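Local coordinates for M32 carboxypeptidase (Chitinophagaceae bacterium, PDB 7A03), which probably acts as a metal-dependent carboxypeptidase of the M32 family, removing residues from the C-terminal ends of peptides, at residues P237-T250 with E268-T280. Residues are numbered along the deposited sequence; the frame is centred on the assembly and turned at random.
Sequences PFTTSFNPLDVRVT and EGGHALYEQGLPT
Thr-239 OG1 donates to Glu-268 OE1 over 2.8 Å, and the carboxylate oxygen receives it on its anti lone pair, away from the other oxygen. Residues 237-250 form a beta hairpin laid on helix 258-277, which carries an HExxH sequence (His-267, Glu-268, His-271), as in zinc metallopeptidases; no metal is bound to it here. Strand 247-250 runs nearly antiparallel to helix 268-277, at 174°. The Glu-268 chain bends at chi2 (-53°), which lays its carboxylate beside the backbone of Phe-238. With an alanine in place of Glu-268, the Thr-239 hydroxyl would probably lose its acceptor and a gap would open beside Phe-238. Farther along the helix, Glu-275 OE2 is hydrogen-bonded to His-296 NE2 of helix 293-307; a bond from Ser-241 OG to Glu-275 OE1 is less certain, since it belongs to one of two serine conformers. Between these polar ends the contact is apolar. Ala-272 CB touches CG1 of both Val-247 and Val-249, at 3.8 and 3.7 Å. Val-247 straddles two helix residues: CG1, turned anti to the backbone N (chi1 178°), reaches Glu-275 CB, and CG2 rests on Gln-276 CG, 3.6 Å away. The Gln-276 amide oxygen accepts from Asp-225 N. At the hairpin turn, Pro-244 sets its ring against Thr-280 CG2, and one water donates to both Pro-244 O and Gln-276 O, 2.7 and 2.9 Å away.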
ATOM      1  N   PRO A 237      11.388   0.209   4.191  1.00 16.53           N
ATOM      2  CA  PRO A 237      11.377  -0.069   2.752  1.00 14.46           C
ATOM      3  C   PRO A 237      10.252   0.648   2.019  1.00 14.36           C
ATOM      4  O   PRO A 237       9.119   0.745   2.500  1.00 14.77           O
ATOM      5  CB  PRO A 237      11.197  -1.587   2.696  1.00 17.22           C
ATOM      6  CG  PRO A 237      11.857  -2.075   3.959  1.00 21.12           C
ATOM      7  CD  PRO A 237      11.571  -1.010   5.000  1.00 16.74           C
ATOM      8  N   PHE A 238      10.565   1.132   0.827  1.00 13.08           N
ATOM      9  CA  PHE A 238       9.574   1.792  -0.011  1.00 11.08           C
ATOM     10  C   PHE A 238      10.010   1.718  -1.467  1.00 12.03           C
ATOM     11  O   PHE A 238      11.135   1.332  -1.786  1.00 11.53           O
ATOM     12  CB  PHE A 238       9.319   3.256   0.416  1.00 12.29           C
ATOM     13  CG  PHE A 238      10.496   4.192   0.200  1.00 14.68           C
ATOM     14  CD1 PHE A 238      11.470   4.342   1.176  1.00 14.48           C
ATOM     15  CD2 PHE A 238      10.616   4.910  -0.968  1.00 15.31           C
ATOM     16  CE1 PHE A 238      12.556   5.210   1.006  1.00 11.99           C
ATOM     17  CE2 PHE A 238      11.691   5.790  -1.151  1.00 15.23           C
ATOM     18  CZ  PHE A 238      12.667   5.925  -0.162  1.00 15.32           C
ATOM     19  N   THR A 239       9.081   2.093  -2.344  1.00 12.17           N
ATOM     20  CA  THR A 239       9.303   2.224  -3.772  1.00 10.93           C
ATOM     21  C   THR A 239       8.938   3.649  -4.162  1.00 11.53           C
ATOM     22  O   THR A 239       7.927   4.188  -3.699  1.00 13.57           O
ATOM     23  CB  THR A 239       8.416   1.220  -4.545  1.00 11.56           C
ATOM     24  OG1 THR A 239       8.810  -0.111  -4.207  1.00 12.77           O
ATOM     25  CG2 THR A 239       8.561   1.393  -6.047  1.00 12.58           C
ATOM     26  N   THR A 240       9.765   4.271  -5.009  1.00 11.93           N
ATOM     27  CA  THR A 240       9.483   5.608  -5.511  1.00 10.18           C
ATOM     28  C   THR A 240       9.865   5.671  -6.977  1.00 13.81           C
ATOM     29  O   THR A 240      10.891   5.122  -7.393  1.00 15.82           O
ATOM     30  CB  THR A 240      10.223   6.686  -4.703  1.00 10.18           C
ATOM     31  OG1 THR A 240       9.750   7.993  -5.087  1.00 13.57           O
ATOM     32  CG2 THR A 240      11.742   6.620  -4.923  1.00 14.03           C
ATOM     33  N   SER A 241       9.042   6.339  -7.769  0.54 12.50           N
ATOM     34  CA  SER A 241       9.312   6.496  -9.188  0.54 11.30           C
ATOM     35  C   SER A 241       9.451   7.976  -9.522  0.54 11.37           C
ATOM     36  O   SER A 241       8.607   8.795  -9.133  0.54 13.23           O
ATOM     37  CB  SER A 241       8.211   5.863 -10.029  0.54 13.75           C
ATOM     38  OG  SER A 241       6.986   6.534  -9.820  0.54 13.91           O
ATOM     39  N   PHE A 242      10.524   8.314 -10.234  1.00 12.22           N
ATOM     40  CA  PHE A 242      10.745   9.663 -10.750  1.00 12.70           C
ATOM     41  C   PHE A 242      10.264   9.801 -12.183  1.00 13.26           C
ATOM     42  O   PHE A 242      10.268  10.911 -12.732  1.00 13.27           O
ATOM     43  CB  PHE A 242      12.241  10.035 -10.676  1.00 11.48           C
ATOM     44  CG  PHE A 242      12.865   9.801  -9.326  1.00 12.36           C
ATOM     45  CD1 PHE A 242      12.102   9.889  -8.165  1.00 12.46           C
ATOM     46  CD2 PHE A 242      14.210   9.499  -9.211  1.00 11.17           C
ATOM     47  CE1 PHE A 242      12.657   9.653  -6.927  1.00 11.48           C
ATOM     48  CE2 PHE A 242      14.786   9.288  -7.966  1.00 11.16           C
ATOM     49  CZ  PHE A 242      14.013   9.360  -6.817  1.00 12.20           C
ATOM     50  N   ASN A 243       9.848   8.685 -12.785  1.00 13.33           N
ATOM     51  CA  ASN A 243       9.386   8.430 -14.143  1.00 10.47           C
ATOM     52  C   ASN A 243       9.509   6.917 -14.330  1.00 12.65           C
ATOM     53  O   ASN A 243      10.168   6.247 -13.522  1.00 11.54           O
ATOM     54  CB  ASN A 243      10.216   9.209 -15.179  1.00 12.38           C
ATOM     55  CG  ASN A 243      11.705   8.848 -15.129  1.00 12.39           C
ATOM     56  OD1 ASN A 243      12.132   7.879 -15.741  1.00 12.22           O
ATOM     57  ND2 ASN A 243      12.495   9.659 -14.418  1.00 11.44           N
ATOM     58  N   PRO A 244       8.913   6.336 -15.369  1.00 13.14           N
ATOM     59  CA  PRO A 244       8.982   4.865 -15.512  1.00 10.72           C
ATOM     60  C   PRO A 244      10.388   4.323 -15.736  1.00 12.49           C
ATOM     61  O   PRO A 244      10.616   3.108 -15.565  1.00 12.15           O
ATOM     62  CB  PRO A 244       8.056   4.583 -16.702  1.00 12.59           C
ATOM     63  CG  PRO A 244       7.132   5.792 -16.760  1.00 13.53           C
ATOM     64  CD  PRO A 244       8.006   6.947 -16.358  1.00 11.81           C
ATOM     65  N   LEU A 245      11.347   5.171 -16.117  1.00 12.89           N
ATOM     66  CA  LEU A 245      12.726   4.751 -16.342  1.00 13.45           C
ATOM     67  C   LEU A 245      13.627   5.031 -15.143  1.00 12.59           C
ATOM     68  O   LEU A 245      14.859   4.917 -15.250  1.00 11.70           O
ATOM     69  CB  LEU A 245      13.292   5.390 -17.618  1.00 13.62           C
ATOM     70  CG  LEU A 245      12.502   4.997 -18.874  1.00 16.19           C
ATOM     71  CD1 LEU A 245      12.931   5.833 -20.066  1.00 19.05           C
ATOM     72  CD2 LEU A 245      12.677   3.523 -19.189  1.00 16.98           C
ATOM     73  N   ASP A 246      13.040   5.392 -13.992  1.00 12.82           N
ATOM     74  CA  ASP A 246      13.863   5.636 -12.810  1.00 10.41           C
ATOM     75  C   ASP A 246      12.973   5.333 -11.605  1.00 10.70           C
ATOM     76  O   ASP A 246      12.384   6.227 -10.977  1.00 10.74           O
ATOM     77  CB  ASP A 246      14.413   7.059 -12.776  1.00 11.53           C
ATOM     78  CG  ASP A 246      15.493   7.244 -11.737  1.00 12.24           C
ATOM     79  OD1 ASP A 246      15.709   6.343 -10.919  1.00 11.97           O
ATOM     80  OD2 ASP A 246      16.138   8.324 -11.741  1.00 12.49           O
ATOM     81  N   VAL A 247      12.915   4.043 -11.280  1.00 11.26           N
ATOM     82  CA  VAL A 247      12.038   3.512 -10.248  1.00 11.69           C
ATOM     83  C   VAL A 247      12.923   2.850  -9.210  1.00 12.12           C
ATOM     84  O   VAL A 247      13.546   1.818  -9.486  1.00 13.31           O
ATOM     85  CB  VAL A 247      11.037   2.510 -10.831  1.00 10.53           C
ATOM     86  CG1 VAL A 247      10.169   1.933  -9.688  1.00 12.92           C
ATOM     87  CG2 VAL A 247      10.187   3.174 -11.915  1.00 13.82           C
ATOM     88  N   ARG A 248      12.980   3.425  -8.014  1.00 11.24           N
ATOM     89  CA  ARG A 248      13.960   3.045  -7.007  1.00 10.67           C
ATOM     90  C   ARG A 248      13.271   2.376  -5.825  1.00 11.68           C
ATOM     91  O   ARG A 248      12.148   2.746  -5.449  1.00 11.35           O
ATOM     92  CB  ARG A 248      14.795   4.260  -6.552  1.00 11.60           C
ATOM     93  CG  ARG A 248      15.447   4.961  -7.737  1.00 13.07           C
ATOM     94  CD  ARG A 248      16.458   6.014  -7.309  1.00 11.50           C
ATOM     95  NE  ARG A 248      16.913   6.770  -8.462  1.00 11.64           N
ATOM     96  CZ  ARG A 248      17.827   7.731  -8.404  1.00 11.82           C
ATOM     97  NH1 ARG A 248      18.448   7.990  -7.262  1.00 11.87           N
ATOM     98  NH2 ARG A 248      18.123   8.403  -9.498  1.00 12.89           N
ATOM     99  N   VAL A 249      13.940   1.368  -5.264  1.00 12.25           N
ATOM    100  CA  VAL A 249      13.439   0.650  -4.100  1.00 12.31           C
ATOM    101  C   VAL A 249      14.441   0.748  -2.964  1.00 12.48           C
ATOM    102  O   VAL A 249      15.647   0.926  -3.171  1.00 11.90           O
ATOM    103  CB  VAL A 249      13.132  -0.830  -4.430  1.00 13.52           C
ATOM    104  CG1 VAL A 249      12.067  -0.908  -5.489  1.00 15.09           C
ATOM    105  CG2 VAL A 249      14.398  -1.570  -4.866  1.00 14.47           C
ATOM    106  N   THR A 250      13.941   0.621  -1.745  1.00 11.12           N
ATOM    107  CA  THR A 250      14.817   0.488  -0.594  1.00 11.84           C
ATOM    108  C   THR A 250      14.482  -0.777   0.168  1.00 14.25           C
ATOM    109  O   THR A 250      13.390  -1.342   0.035  1.00 12.92           O
ATOM    110  CB  THR A 250      14.754   1.718   0.327  1.00 11.85           C
ATOM    111  OG1 THR A 250      13.465   1.795   0.947  1.00 13.44           O
ATOM    112  CG2 THR A 250      14.980   3.000  -0.481  1.00 12.56           C
ATOM    113  N   GLU A 268       8.587  -4.766  -2.415  1.00 11.93           N
ATOM    114  CA  GLU A 268       8.909  -3.557  -3.169  1.00 11.79           C
ATOM    115  C   GLU A 268       9.086  -3.856  -4.651  1.00 11.67           C
ATOM    116  O   GLU A 268       8.659  -3.065  -5.495  1.00 11.35           O
ATOM    117  CB  GLU A 268      10.151  -2.862  -2.605  1.00 11.74           C
ATOM    118  CG  GLU A 268      10.054  -2.506  -1.134  1.00 14.06           C
ATOM    119  CD  GLU A 268       8.817  -1.693  -0.783  1.00 12.83           C
ATOM    120  OE1 GLU A 268       8.341  -0.910  -1.612  1.00 12.02           O
ATOM    121  OE2 GLU A 268       8.304  -1.856   0.342  1.00 15.58           O
ATOM    122  N   GLY A 269       9.694  -4.995  -4.988  1.00 11.57           N
ATOM    123  CA  GLY A 269       9.767  -5.388  -6.379  1.00 11.38           C
ATOM    124  C   GLY A 269       8.413  -5.359  -7.056  1.00 12.92           C
ATOM    125  O   GLY A 269       8.291  -4.940  -8.212  1.00 13.04           O
ATOM    126  N   GLY A 270       7.373  -5.813  -6.349  1.00 11.72           N
ATOM    127  CA  GLY A 270       6.053  -5.821  -6.974  1.00 12.41           C
ATOM    128  C   GLY A 270       5.558  -4.424  -7.312  1.00 11.04           C
ATOM    129  O   GLY A 270       5.053  -4.166  -8.429  1.00 13.06           O
ATOM    130  N   HIS A 271       5.739  -3.491  -6.360  1.00 10.89           N
ATOM    131  CA  HIS A 271       5.472  -2.073  -6.665  1.00 12.86           C
ATOM    132  C   HIS A 271       6.297  -1.592  -7.861  1.00 12.07           C
ATOM    133  O   HIS A 271       5.795  -0.881  -8.758  1.00 12.87           O
ATOM    134  CB  HIS A 271       5.850  -1.187  -5.482  1.00 12.70           C
ATOM    135  CG  HIS A 271       4.905  -1.227  -4.319  1.00 12.51           C
ATOM    136  ND1 HIS A 271       3.536  -1.088  -4.442  1.00 14.88           N
ATOM    137  CD2 HIS A 271       5.155  -1.343  -2.994  1.00 13.72           C
ATOM    138  CE1 HIS A 271       2.985  -1.116  -3.237  1.00 13.58           C
ATOM    139  NE2 HIS A 271       3.945  -1.282  -2.342  1.00 14.27           N
ATOM    140  N   ALA A 272       7.582  -1.934  -7.859  1.00 10.72           N
ATOM    141  CA  ALA A 272       8.501  -1.354  -8.828  1.00 12.79           C
ATOM    142  C   ALA A 272       8.215  -1.864 -10.230  1.00 12.19           C
ATOM    143  O   ALA A 272       8.319  -1.105 -11.200  1.00 11.79           O
ATOM    144  CB  ALA A 272       9.940  -1.639  -8.434  1.00 10.47           C
ATOM    145  N   LEU A 273       7.821  -3.133 -10.358  1.00 12.27           N
ATOM    146  CA  LEU A 273       7.498  -3.669 -11.672  1.00 12.23           C
ATOM    147  C   LEU A 273       6.285  -2.954 -12.247  1.00 11.14           C
ATOM    148  O   LEU A 273       6.222  -2.678 -13.458  1.00 12.93           O
ATOM    149  CB  LEU A 273       7.236  -5.176 -11.586  1.00 11.80           C
ATOM    150  CG  LEU A 273       8.431  -6.061 -11.249  1.00 13.46           C
ATOM    151  CD1 LEU A 273       7.942  -7.458 -10.856  1.00 11.82           C
ATOM    152  CD2 LEU A 273       9.424  -6.131 -12.427  1.00 14.47           C
ATOM    153  N   TYR A 274       5.300  -2.650 -11.386  1.00 12.44           N
ATOM    154  CA  TYR A 274       4.175  -1.839 -11.841  1.00 13.05           C
ATOM    155  C   TYR A 274       4.650  -0.482 -12.361  1.00 12.00           C
ATOM    156  O   TYR A 274       4.290  -0.068 -13.473  1.00 11.55           O
ATOM    157  CB  TYR A 274       3.206  -1.640 -10.671  1.00 13.05           C
ATOM    158  CG  TYR A 274       1.848  -1.043 -10.980  1.00 11.40           C
ATOM    159  CD1 TYR A 274       1.441  -0.766 -12.284  1.00 11.55           C
ATOM    160  CD2 TYR A 274       0.948  -0.810  -9.941  1.00 14.33           C
ATOM    161  CE1 TYR A 274       0.167  -0.254 -12.541  1.00 14.32           C
ATOM    162  CE2 TYR A 274      -0.332  -0.305 -10.188  1.00 12.54           C
ATOM    163  CZ  TYR A 274      -0.712  -0.037 -11.492  1.00 13.20           C
ATOM    164  OH  TYR A 274      -1.984   0.455 -11.714  1.00 15.83           O
ATOM    165  N   GLU A 275       5.421   0.244 -11.543  1.00 11.18           N
ATOM    166  CA  GLU A 275       5.872   1.580 -11.954  1.00 11.84           C
ATOM    167  C   GLU A 275       6.700   1.538 -13.242  1.00 13.38           C
ATOM    168  O   GLU A 275       6.570   2.425 -14.102  1.00 12.83           O
ATOM    169  CB  GLU A 275       6.653   2.245 -10.829  1.00 10.83           C
ATOM    170  CG  GLU A 275       5.768   2.632  -9.644  1.00 12.65           C
ATOM    171  CD  GLU A 275       4.845   3.801  -9.970  1.00 14.64           C
ATOM    172  OE1 GLU A 275       5.256   4.707 -10.721  1.00 16.27           O
ATOM    173  OE2 GLU A 275       3.701   3.851  -9.463  1.00 15.11           O
ATOM    174  N   GLN A 276       7.528   0.506 -13.410  1.00 11.61           N
ATOM    175  CA  GLN A 276       8.331   0.380 -14.626  1.00 12.71           C
ATOM    176  C   GLN A 276       7.479   0.005 -15.830  1.00 12.64           C
ATOM    177  O   GLN A 276       7.959   0.102 -16.970  1.00 13.97           O
ATOM    178  CB  GLN A 276       9.487  -0.606 -14.438  1.00 12.30           C
ATOM    179  CG  GLN A 276      10.576  -0.060 -13.532  1.00 12.69           C
ATOM    180  CD  GLN A 276      11.822  -0.936 -13.492  1.00 14.45           C
ATOM    181  OE1 GLN A 276      11.744  -2.145 -13.661  1.00 12.26           O
ATOM    182  NE2 GLN A 276      12.976  -0.328 -13.255  1.00 12.27           N
ATOM    183  N   GLY A 277       6.239  -0.434 -15.607  1.00 12.21           N
ATOM    184  CA  GLY A 277       5.352  -0.748 -16.708  1.00 13.14           C
ATOM    185  C   GLY A 277       4.385   0.335 -17.144  1.00 12.56           C
ATOM    186  O   GLY A 277       3.671   0.151 -18.136  1.00 14.53           O
ATOM    187  N   LEU A 278       4.349   1.474 -16.455  1.00 12.84           N
ATOM    188  CA  LEU A 278       3.495   2.573 -16.888  1.00 13.85           C
ATOM    189  C   LEU A 278       4.106   3.249 -18.121  1.00 13.93           C
ATOM    190  O   LEU A 278       5.329   3.315 -18.259  1.00 12.98           O
ATOM    191  CB  LEU A 278       3.323   3.592 -15.756  1.00 15.25           C
ATOM    192  CG  LEU A 278       2.558   3.058 -14.538  1.00 13.51           C
ATOM    193  CD1 LEU A 278       2.869   3.830 -13.263  1.00 16.05           C
ATOM    194  CD2 LEU A 278       1.059   3.017 -14.792  1.00 12.79           C
ATOM    195  N   PRO A 279       3.278   3.733 -19.049  1.00 14.24           N
ATOM    196  CA  PRO A 279       3.819   4.248 -20.321  1.00 13.50           C
ATOM    197  C   PRO A 279       4.496   5.603 -20.161  1.00 15.06           C
ATOM    198  O   PRO A 279       3.939   6.527 -19.555  1.00 13.94           O
ATOM    199  CB  PRO A 279       2.594   4.330 -21.241  1.00 17.84           C
ATOM    200  CG  PRO A 279       1.403   4.304 -20.333  1.00 20.78           C
ATOM    201  CD  PRO A 279       1.804   3.671 -19.035  1.00 16.28           C
ATOM    202  N   THR A 280       5.700   5.722 -20.738  1.00 12.63           N
ATOM    203  CA  THR A 280       6.425   6.986 -20.683  1.00 14.31           C
ATOM    204  C   THR A 280       5.698   8.096 -21.429  1.00 13.57           C
ATOM    205  O   THR A 280       5.791   9.262 -21.032  1.00 15.90           O
ATOM    206  CB  THR A 280       7.857   6.816 -21.205  1.00 12.89           C
ATOM    207  OG1 THR A 280       7.821   6.261 -22.523  1.00 19.98           O
ATOM    208  CG2 THR A 280       8.632   5.897 -20.299  1.00 16.02           C
TER
HETATM  209  O   HOH W   1      10.638   1.070 -17.401  1.00 16.13           O